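Local structure of regulation of enolase protein 1 (Saccharomyces cerevisiae, 3O12) at residues F83-R88 against W205-P210; G109-A114 against V128-K133. The protein acts in the galactose metabolic pathway via the GAL83 protein and may control the level of the enolase ENO1. One frame throughout, in Å; residues are numbered along the deposited sequence.

Interaction 1: F83-R88 against W205-P210. With SO4 (sulfate ion), chain B.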
ATOM      1  N   PHE A  83      10.974  -9.029  -6.645  1.00 12.93           N
ATOM      2  CA  PHE A  83      10.222  -8.198  -7.574  1.00 12.76           C
ATOM      3  C   PHE A  83      10.451  -6.715  -7.340  1.00 12.35           C
ATOM      4  O   PHE A  83      10.898  -6.318  -6.269  1.00 12.58           O
ATOM      5  CB  PHE A  83       8.714  -8.485  -7.441  1.00 13.06           C
ATOM      6  CG  PHE A  83       8.117  -7.990  -6.151  1.00 12.31           C
ATOM      7  CD1 PHE A  83       7.628  -6.700  -6.042  1.00 13.77           C
ATOM      8  CD2 PHE A  83       8.079  -8.813  -5.033  1.00 15.01           C
ATOM      9  CE1 PHE A  83       7.103  -6.239  -4.845  1.00 15.30           C
ATOM     10  CE2 PHE A  83       7.549  -8.369  -3.836  1.00 13.80           C
ATOM     11  CZ  PHE A  83       7.069  -7.084  -3.728  1.00 15.01           C
ATOM     12  N   THR A  84      10.124  -5.915  -8.354  1.00 11.34           N
ATOM     13  CA  THR A  84       9.913  -4.481  -8.213  1.00 12.18           C
ATOM     14  C   THR A  84       8.519  -4.162  -8.751  1.00 12.41           C
ATOM     15  O   THR A  84       8.144  -4.605  -9.850  1.00 13.52           O
ATOM     16  CB  THR A  84      10.966  -3.665  -8.976  1.00 14.79           C
ATOM     17  OG1 THR A  84      12.252  -3.876  -8.379  1.00 18.46           O
ATOM     18  CG2 THR A  84      10.634  -2.186  -8.924  1.00 14.95           C
ATOM     19  N   ALA A  85       7.741  -3.425  -7.971  1.00 12.23           N
ATOM     20  CA  ALA A  85       6.386  -3.042  -8.330  1.00 12.18           C
ATOM     21  C   ALA A  85       6.252  -1.537  -8.248  1.00 11.69           C
ATOM     22  O   ALA A  85       6.888  -0.886  -7.402  1.00 13.22           O
ATOM     23  CB  ALA A  85       5.374  -3.718  -7.392  1.00 14.19           C
ATOM     24  N   GLN A  86       5.419  -0.969  -9.107  1.00 12.18           N
ATOM     25  CA  GLN A  86       5.212   0.472  -9.107  1.00 12.36           C
ATOM     26  C   GLN A  86       3.744   0.764  -9.414  1.00 10.19           C
ATOM     27  O   GLN A  86       3.103   0.019 -10.167  1.00 11.88           O
ATOM     28  CB  GLN A  86       6.138   1.082 -10.155  1.00 18.45           C
ATOM     29  CG  GLN A  86       6.109   2.572 -10.323  1.00 20.83           C
ATOM     30  CD  GLN A  86       7.200   3.016 -11.281  1.00 19.45           C
ATOM     31  OE1 GLN A  86       8.377   2.701 -11.087  1.00 19.80           O
ATOM     32  NE2 GLN A  86       6.814   3.733 -12.329  1.00 22.08           N
ATOM     33  N   VAL A  87       3.201   1.837  -8.843  1.00 11.90           N
ATOM     34  CA  VAL A  87       1.801   2.201  -9.058  1.00 11.28           C
ATOM     35  C   VAL A  87       1.586   3.686  -8.812  1.00 13.16           C
ATOM     36  O   VAL A  87       2.304   4.306  -8.014  1.00 12.45           O
ATOM     37  CB  VAL A  87       0.855   1.347  -8.157  1.00 12.10           C
ATOM     38  CG1 VAL A  87       0.969   1.756  -6.677  1.00 14.27           C
ATOM     39  CG2 VAL A  87      -0.593   1.384  -8.646  1.00 14.12           C
ATOM     40  N   ARG A  88       0.614   4.254  -9.513  1.00 11.98           N
ATOM     41  CA  ARG A  88       0.180   5.628  -9.294  1.00 11.36           C
ATOM     42  C   ARG A  88      -1.083   5.604  -8.440  1.00 12.91           C
ATOM     43  O   ARG A  88      -1.980   4.778  -8.657  1.00 14.06           O
ATOM     44  CB  ARG A  88      -0.100   6.304 -10.633  1.00 12.71           C
ATOM     45  CG  ARG A  88      -0.383   7.799 -10.539  1.00 12.06           C
ATOM     46  CD  ARG A  88      -0.652   8.369 -11.918  1.00 15.72           C
ATOM     47  NE  ARG A  88      -0.816   9.818 -11.877  1.00 16.26           N
ATOM     48  CZ  ARG A  88      -1.028  10.559 -12.960  1.00 21.36           C
ATOM     49  NH1 ARG A  88      -1.099   9.984 -14.153  1.00 24.11           N
ATOM     50  NH2 ARG A  88      -1.163  11.873 -12.850  1.00 24.79           N
ATOM     51  N   TRP A 205       0.308   0.635 -13.276  1.00 12.61           N
ATOM     52  CA  TRP A 205       0.881  -0.529 -12.624  1.00 11.00           C
ATOM     53  C   TRP A 205       2.001  -1.159 -13.424  1.00 13.13           C
ATOM     54  O   TRP A 205       1.908  -1.308 -14.651  1.00 14.76           O
ATOM     55  CB  TRP A 205      -0.211  -1.592 -12.464  1.00 12.56           C
ATOM     56  CG  TRP A 205       0.277  -2.878 -11.861  1.00 13.39           C
ATOM     57  CD1 TRP A 205       0.446  -4.074 -12.495  1.00 13.78           C
ATOM     58  CD2 TRP A 205       0.670  -3.080 -10.501  1.00 13.54           C
ATOM     59  NE1 TRP A 205       0.909  -5.018 -11.605  1.00 14.35           N
ATOM     60  CE2 TRP A 205       1.053  -4.430 -10.376  1.00 13.70           C
ATOM     61  CE3 TRP A 205       0.733  -2.247  -9.375  1.00 14.14           C
ATOM     62  CZ2 TRP A 205       1.492  -4.975  -9.167  1.00 14.98           C
ATOM     63  CZ3 TRP A 205       1.170  -2.794  -8.176  1.00 15.69           C
ATOM     64  CH2 TRP A 205       1.544  -4.140  -8.089  1.00 14.87           C
ATOM     65  N   SER A 206       3.045  -1.578 -12.724  1.00 14.07           N
ATOM     66  CA  SER A 206       4.126  -2.341 -13.338  0.50 14.48           C
ATOM     67  C   SER A 206       4.678  -3.326 -12.317  1.00 13.53           C
ATOM     68  O   SER A 206       4.918  -2.945 -11.166  1.00 15.15           O
ATOM     69  CB  SER A 206       5.235  -1.399 -13.813  0.50 18.72           C
ATOM     70  OG  SER A 206       6.227  -2.101 -14.546  0.50 25.23           O
ATOM     71  N   LEU A 207       4.893  -4.570 -12.722  1.00 14.06           N
ATOM     72  CA  LEU A 207       5.479  -5.585 -11.861  1.00 12.60           C
ATOM     73  C   LEU A 207       6.502  -6.374 -12.655  1.00 15.26           C
ATOM     74  O   LEU A 207       6.170  -6.951 -13.703  1.00 17.36           O
ATOM     75  CB  LEU A 207       4.401  -6.519 -11.312  1.00 14.08           C
ATOM     76  CG  LEU A 207       4.878  -7.755 -10.551  1.00 14.99           C
ATOM     77  CD1 LEU A 207       5.620  -7.343  -9.291  1.00 16.28           C
ATOM     78  CD2 LEU A 207       3.707  -8.669 -10.202  1.00 21.09           C
ATOM     79  N   THR A 208       7.738  -6.401 -12.172  1.00 15.67           N
ATOM     80  CA  THR A 208       8.840  -7.036 -12.890  1.00 18.69           C
ATOM     81  C   THR A 208       9.849  -7.624 -11.913  1.00 19.24           C
ATOM     82  O   THR A 208       9.725  -7.444 -10.703  1.00 16.13           O
ATOM     83  CB  THR A 208       9.587  -6.018 -13.770  1.00 22.00           C
ATOM     84  OG1 THR A 208      10.208  -5.031 -12.942  1.00 26.34           O
ATOM     85  CG2 THR A 208       8.632  -5.334 -14.742  1.00 31.39           C
ATOM     86  N   ALA A 209      10.847  -8.336 -12.425  1.00 21.96           N
ATOM     87  CA  ALA A 209      11.974  -8.723 -11.586  1.00 20.80           C
ATOM     88  C   ALA A 209      12.773  -7.467 -11.258  1.00 24.16           C
ATOM     89  O   ALA A 209      12.713  -6.482 -11.986  1.00 24.59           O
ATOM     90  CB  ALA A 209      12.847  -9.739 -12.304  1.00 24.08           C
ATOM     91  N   PRO A 210      13.516  -7.480 -10.148  1.00 18.93           N
ATOM     92  CA  PRO A 210      14.332  -6.299  -9.828  1.00 20.23           C
ATOM     93  C   PRO A 210      15.452  -6.099 -10.854  1.00 22.94           C
ATOM     94  O   PRO A 210      15.849  -7.055 -11.520  1.00 27.52           O
ATOM     95  CB  PRO A 210      14.959  -6.664  -8.478  1.00 20.94           C
ATOM     96  CG  PRO A 210      14.102  -7.762  -7.915  1.00 23.79           C
ATOM     97  CD  PRO A 210      13.606  -8.526  -9.116  1.00 20.67           C
TER
HETATM   98  S   SO4 B 201      -2.118  12.902 -16.241  0.82 55.82           S
HETATM   99  O1  SO4 B 201      -0.975  13.438 -15.507  0.82 49.26           O
HETATM  100  O2  SO4 B 201      -2.349  13.725 -17.426  0.82 64.69           O
HETATM  101  O3  SO4 B 201      -1.841  11.527 -16.651  0.82 53.22           O
HETATM  102  O4  SO4 B 201      -3.309  12.925 -15.394  0.82 51.42           O
HETATM  103  O   HOH W   1       8.190  -2.309 -11.941  1.00 31.37           O

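Interaction 2: G109-A114 against V128-K133. With EDO (1,2-ethanediol), chain G.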
ATOM      1  N   GLY A 109       0.202 -12.100   9.113  1.00 14.67           N
ATOM      2  CA  GLY A 109       1.188 -11.728  10.107  1.00 15.59           C
ATOM      3  C   GLY A 109       2.445 -11.085   9.550  1.00 16.77           C
ATOM      4  O   GLY A 109       3.277 -10.600  10.296  1.00 16.67           O
ATOM      5  N   HIS A 110       2.583 -11.071   8.228  1.00 15.16           N
ATOM      6  CA  HIS A 110       3.798 -10.569   7.593  1.00 13.18           C
ATOM      7  C   HIS A 110       3.422  -9.781   6.354  1.00 12.64           C
ATOM      8  O   HIS A 110       3.047 -10.353   5.319  1.00 13.26           O
ATOM      9  CB  HIS A 110       4.735 -11.722   7.237  1.00 15.82           C
ATOM     10  CG  HIS A 110       5.051 -12.592   8.408  1.00 16.44           C
ATOM     11  ND1 HIS A 110       4.212 -13.601   8.827  1.00 17.58           N
ATOM     12  CD2 HIS A 110       6.076 -12.559   9.292  1.00 21.10           C
ATOM     13  CE1 HIS A 110       4.725 -14.173   9.905  1.00 21.00           C
ATOM     14  NE2 HIS A 110       5.857 -13.564  10.201  1.00 21.43           N
ATOM     15  N   TRP A 111       3.482  -8.460   6.488  1.00 11.21           N
ATOM     16  CA  TRP A 111       3.094  -7.565   5.414  1.00 10.49           C
ATOM     17  C   TRP A 111       3.671  -6.182   5.630  1.00 11.11           C
ATOM     18  O   TRP A 111       4.201  -5.869   6.699  1.00 11.30           O
ATOM     19  CB  TRP A 111       1.565  -7.489   5.271  1.00 12.71           C
ATOM     20  CG  TRP A 111       0.757  -7.228   6.539  1.00 12.50           C
ATOM     21  CD1 TRP A 111       0.065  -8.148   7.259  1.00 12.13           C
ATOM     22  CD2 TRP A 111       0.521  -5.958   7.184  1.00 10.85           C
ATOM     23  NE1 TRP A 111      -0.578  -7.554   8.318  1.00 12.36           N
ATOM     24  CE2 TRP A 111      -0.317  -6.207   8.295  1.00 11.12           C
ATOM     25  CE3 TRP A 111       0.937  -4.645   6.933  1.00 11.56           C
ATOM     26  CZ2 TRP A 111      -0.737  -5.195   9.164  1.00 13.21           C
ATOM     27  CZ3 TRP A 111       0.512  -3.636   7.790  1.00 12.48           C
ATOM     28  CH2 TRP A 111      -0.312  -3.914   8.894  1.00 11.71           C
ATOM     29  N   LEU A 112       3.595  -5.362   4.597  1.00 10.53           N
ATOM     30  CA  LEU A 112       3.984  -3.966   4.665  1.00 12.18           C
ATOM     31  C   LEU A 112       2.939  -3.164   3.935  1.00 11.52           C
ATOM     32  O   LEU A 112       2.440  -3.593   2.896  1.00 12.15           O
ATOM     33  CB  LEU A 112       5.345  -3.757   3.996  1.00 15.78           C
ATOM     34  CG  LEU A 112       5.717  -2.272   3.892  1.00 25.48           C
ATOM     35  CD1 LEU A 112       7.105  -1.964   4.463  1.00 28.46           C
ATOM     36  CD2 LEU A 112       5.555  -1.771   2.456  1.00 22.50           C
ATOM     37  N   LYS A 113       2.589  -2.002   4.464  1.00 12.25           N
ATOM     38  CA  LYS A 113       1.759  -1.052   3.731  1.00 11.97           C
ATOM     39  C   LYS A 113       2.481   0.289   3.718  1.00 12.20           C
ATOM     40  O   LYS A 113       3.224   0.619   4.641  1.00 12.07           O
ATOM     41  CB  LYS A 113       0.359  -0.919   4.342  1.00 14.58           C
ATOM     42  CG  LYS A 113       0.307  -0.319   5.736  1.00 15.10           C
ATOM     43  CD  LYS A 113      -1.135  -0.220   6.274  1.00 16.11           C
ATOM     44  CE  LYS A 113      -1.118   0.378   7.673  1.00 20.42           C
ATOM     45  NZ  LYS A 113      -2.467   0.698   8.243  1.00 22.38           N
ATOM     46  N   ALA A 114       2.290   1.071   2.666  1.00 10.94           N
ATOM     47  CA  ALA A 114       2.926   2.382   2.575  1.00 11.26           C
ATOM     48  C   ALA A 114       2.099   3.287   1.694  1.00 11.86           C
ATOM     49  O   ALA A 114       1.459   2.827   0.755  1.00 12.77           O
ATOM     50  CB  ALA A 114       4.334   2.248   2.003  1.00 14.04           C
ATOM     51  N   VAL A 128       4.059   0.992   7.328  1.00 12.12           N
ATOM     52  CA  VAL A 128       3.948   0.066   8.441  1.00 11.64           C
ATOM     53  C   VAL A 128       4.497  -1.273   7.997  1.00 11.18           C
ATOM     54  O   VAL A 128       3.978  -1.875   7.055  1.00 11.90           O
ATOM     55  CB  VAL A 128       2.500  -0.110   8.907  1.00 11.85           C
ATOM     56  CG1 VAL A 128       2.430  -1.118  10.077  1.00 14.19           C
ATOM     57  CG2 VAL A 128       1.906   1.227   9.331  1.00 13.49           C
ATOM     58  N   LEU A 129       5.555  -1.733   8.647  1.00 10.70           N
ATOM     59  CA  LEU A 129       6.139  -3.035   8.392  1.00 11.99           C
ATOM     60  C   LEU A 129       5.727  -3.952   9.521  1.00 13.06           C
ATOM     61  O   LEU A 129       6.010  -3.666  10.686  1.00 13.43           O
ATOM     62  CB  LEU A 129       7.664  -2.929   8.322  1.00 15.76           C
ATOM     63  CG  LEU A 129       8.415  -4.126   7.731  1.00 21.25           C
ATOM     64  CD1 LEU A 129       9.838  -3.725   7.374  1.00 26.86           C
ATOM     65  CD2 LEU A 129       8.405  -5.300   8.677  1.00 25.75           C
ATOM     66  N   THR A 130       5.041  -5.034   9.177  1.00 12.83           N
ATOM     67  CA  THR A 130       4.514  -5.962  10.165  1.00 10.59           C
ATOM     68  C   THR A 130       5.222  -7.289  10.012  1.00 13.14           C
ATOM     69  O   THR A 130       5.150  -7.943   8.970  1.00 13.28           O
ATOM     70  CB  THR A 130       2.995  -6.105   9.995  1.00 12.76           C
ATOM     71  OG1 THR A 130       2.404  -4.825  10.241  1.00 12.44           O
ATOM     72  CG2 THR A 130       2.421  -7.125  10.968  1.00 14.20           C
ATOM     73  N   ASN A 131       5.971  -7.658  11.041  1.00 17.37           N
ATOM     74  CA  ASN A 131       6.553  -8.985  11.120  1.00 18.27           C
ATOM     75  C   ASN A 131       6.169  -9.522  12.471  1.00 17.55           C
ATOM     76  O   ASN A 131       6.889  -9.325  13.456  1.00 22.18           O
ATOM     77  CB  ASN A 131       8.068  -8.914  10.950  1.00 22.09           C
ATOM     78  CG  ASN A 131       8.682 -10.275  10.679  1.00 22.78           C
ATOM     79  OD1 ASN A 131       8.138 -11.302  11.079  1.00 28.21           O
ATOM     80  ND2 ASN A 131       9.821 -10.285  10.000  1.00 38.41           N
ATOM     81  N   GLY A 132       5.003 -10.153  12.535  1.00 18.03           N
ATOM     82  CA  GLY A 132       4.411 -10.525  13.806  1.00 22.83           C
ATOM     83  C   GLY A 132       3.679  -9.331  14.387  1.00 17.27           C
ATOM     84  O   GLY A 132       2.483  -9.405  14.664  1.00 22.23           O
ATOM     85  N   LYS A 133       4.407  -8.232  14.569  1.00 19.05           N
ATOM     86  CA  LYS A 133       3.824  -6.989  15.072  1.00 16.60           C
ATOM     87  C   LYS A 133       4.164  -5.812  14.157  1.00 14.92           C
ATOM     88  O   LYS A 133       5.165  -5.847  13.419  1.00 15.72           O
ATOM     89  CB  LYS A 133       4.328  -6.703  16.484  1.00 16.13           C
ATOM     90  CG  LYS A 133       3.900  -7.720  17.522  1.00 17.72           C
ATOM     91  CD  LYS A 133       4.471  -7.305  18.876  1.00 21.25           C
ATOM     92  CE  LYS A 133       4.233  -8.335  19.962  1.00 43.61           C
ATOM     93  NZ  LYS A 133       4.954  -7.935  21.207  1.00 49.70           N
TER
HETATM   94  C1  EDO G 206      -1.083   3.210  10.317  1.00 31.96           C
HETATM   95  O1  EDO G 206      -1.375   3.755   9.025  1.00 46.42           O
HETATM   96  C2  EDO G 206      -2.064   2.087  10.620  1.00 25.94           C
HETATM   97  O2  EDO G 206      -3.412   2.488  10.332  1.00 46.52           O
HETATM   98  O   HOH W   2       7.004 -13.475  13.018  1.00 41.19           O

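Interaction 1: F83-R88 against W205-P210
Thr84 and Thr208 form a hydrogen-bonded antiparallel pair, Thr84 N giving to Thr208 O at 2.8 Å and Thr208 N to Thr84 O at 3.0 Å; Gln86 and Ser206 repeat the exchange two residues on. Between them Ala85 faces Leu207 as a non-hydrogen-bonded pair. Trp205 CB points away from strand 83-88, but with CG anti to the backbone N (chi1 177°) the six-membered ring comes back to the flanks of Ala85 and Val87. Trp205 CE3 meets Val87 CB at 3.8 Å, with Val87 at the ring's edge, and CH2 meets Ala85 CB at 3.9 Å. Leu207 CD1 lies 3.8 Å from Phe83 CB. Past the last bridge, the Pro210 ring lies against the Phe83 backbone, Pro210 CG 3.6 Å from Phe83 N. Farther out, Val186 of strand 185-191 packs on Phe83, Ala85, Trp205 and Leu207, and Thr28 O receives Trp205 NE1. Thr84 OG1 hydrogen-bonds Thr153 OG1 and Gln86 OE1 hydrogen-bonds Arg151 NH2. Arg88 NH1 and NH2 bind a sulfate, probably from the crystallisation liquor, at the guanidinium edge, with salt bridges to Glu204 and Asp147. Two central strands of one antiparallel sheet pair here in a beta-sandwich, apolar on the inner face.

Interaction 2: G109-A114 against V128-K133
Two neighbouring strands of a beta hairpin, 110-119 and 122-131, meet here at the end away from their connecting turn. Trp111 with Thr130 and Lys113 with Val128 are its hydrogen-bonded pairs; Thr130 N reaches Trp111 O at 2.7 Å, and Gly132 N adds a bond to Gly109 O beyond the last strand pair. On the face of Trp111 and Thr130, the threonine side chain sits over the indole: Thr130 CB lies 3.7 Å from the centroid of the Trp111 six-membered ring and only 10° off its normal, a CH-pi contact. Thr130 OG1 lies over the same ring, offset toward its rim and 3.2 Å from Trp111 CH2; its hydrogen-bond partner is Ser134 OG in the next strand. Trp111 CG lies between the backbone N and carbonyl carbon (chi1 50°), which lays the indole along the strand toward Val128, whose CG1 approaches Trp111 CZ3 at 3.9 Å. Beside it the extended Lys113 chain runs alongside Val128, Lys113 CE 3.6 Å from Val128 CG2, and its amine is bound by Phe59 O and Gln99 OE1. A 1,2-ethanediol, probably from the crystallisation liquor, lies by Val128 CG2.

On the opposite face the Leu112 and Leu129 side chains cross, Leu112 CD1 4.0 Å from Leu129 CB. Toward the strand end, Asn131 OD1 comes to the edge of the His110 ring, 3.0 Å from His110 CD2, with ring and amide planes 74° apart. The polar link from His110 NE2 to Asn131 OD1 runs through a water; that water at NE2 and Asp107 OD1 at ND1 hold the ring's rotation from two ends. Gly132 turns the chain with a positive phi into the tight link to strand 134-140. Regular antiparallel hairpin pairing of this kind, leucine inward against the facing sheet, is characteristic of a beta-sandwich.

How the interactions relate
Both contacts are regular antiparallel strand pairs, but they belong to different sheets, with centres 19 Å apart and nearest atoms about 8 Å apart. Interaction 1 joins strands distant in sequence, bringing the last strand beside 83-91 in the seven-stranded sheet; interaction 2 joins sequence neighbours in the other sheet and lies within the chain span that interaction 1 closes. The first is partly buried: apolar side chains turn to the opposing sheet, and threonine, serine and glutamine occupy its other face. The second is more deeply buried, with Trp111, Thr130, Lys113 and Val128 on one face, leucines facing strands 158-164 and 172-177 of interaction 1's sheet, and solvent reached at the His110-Asn131 end.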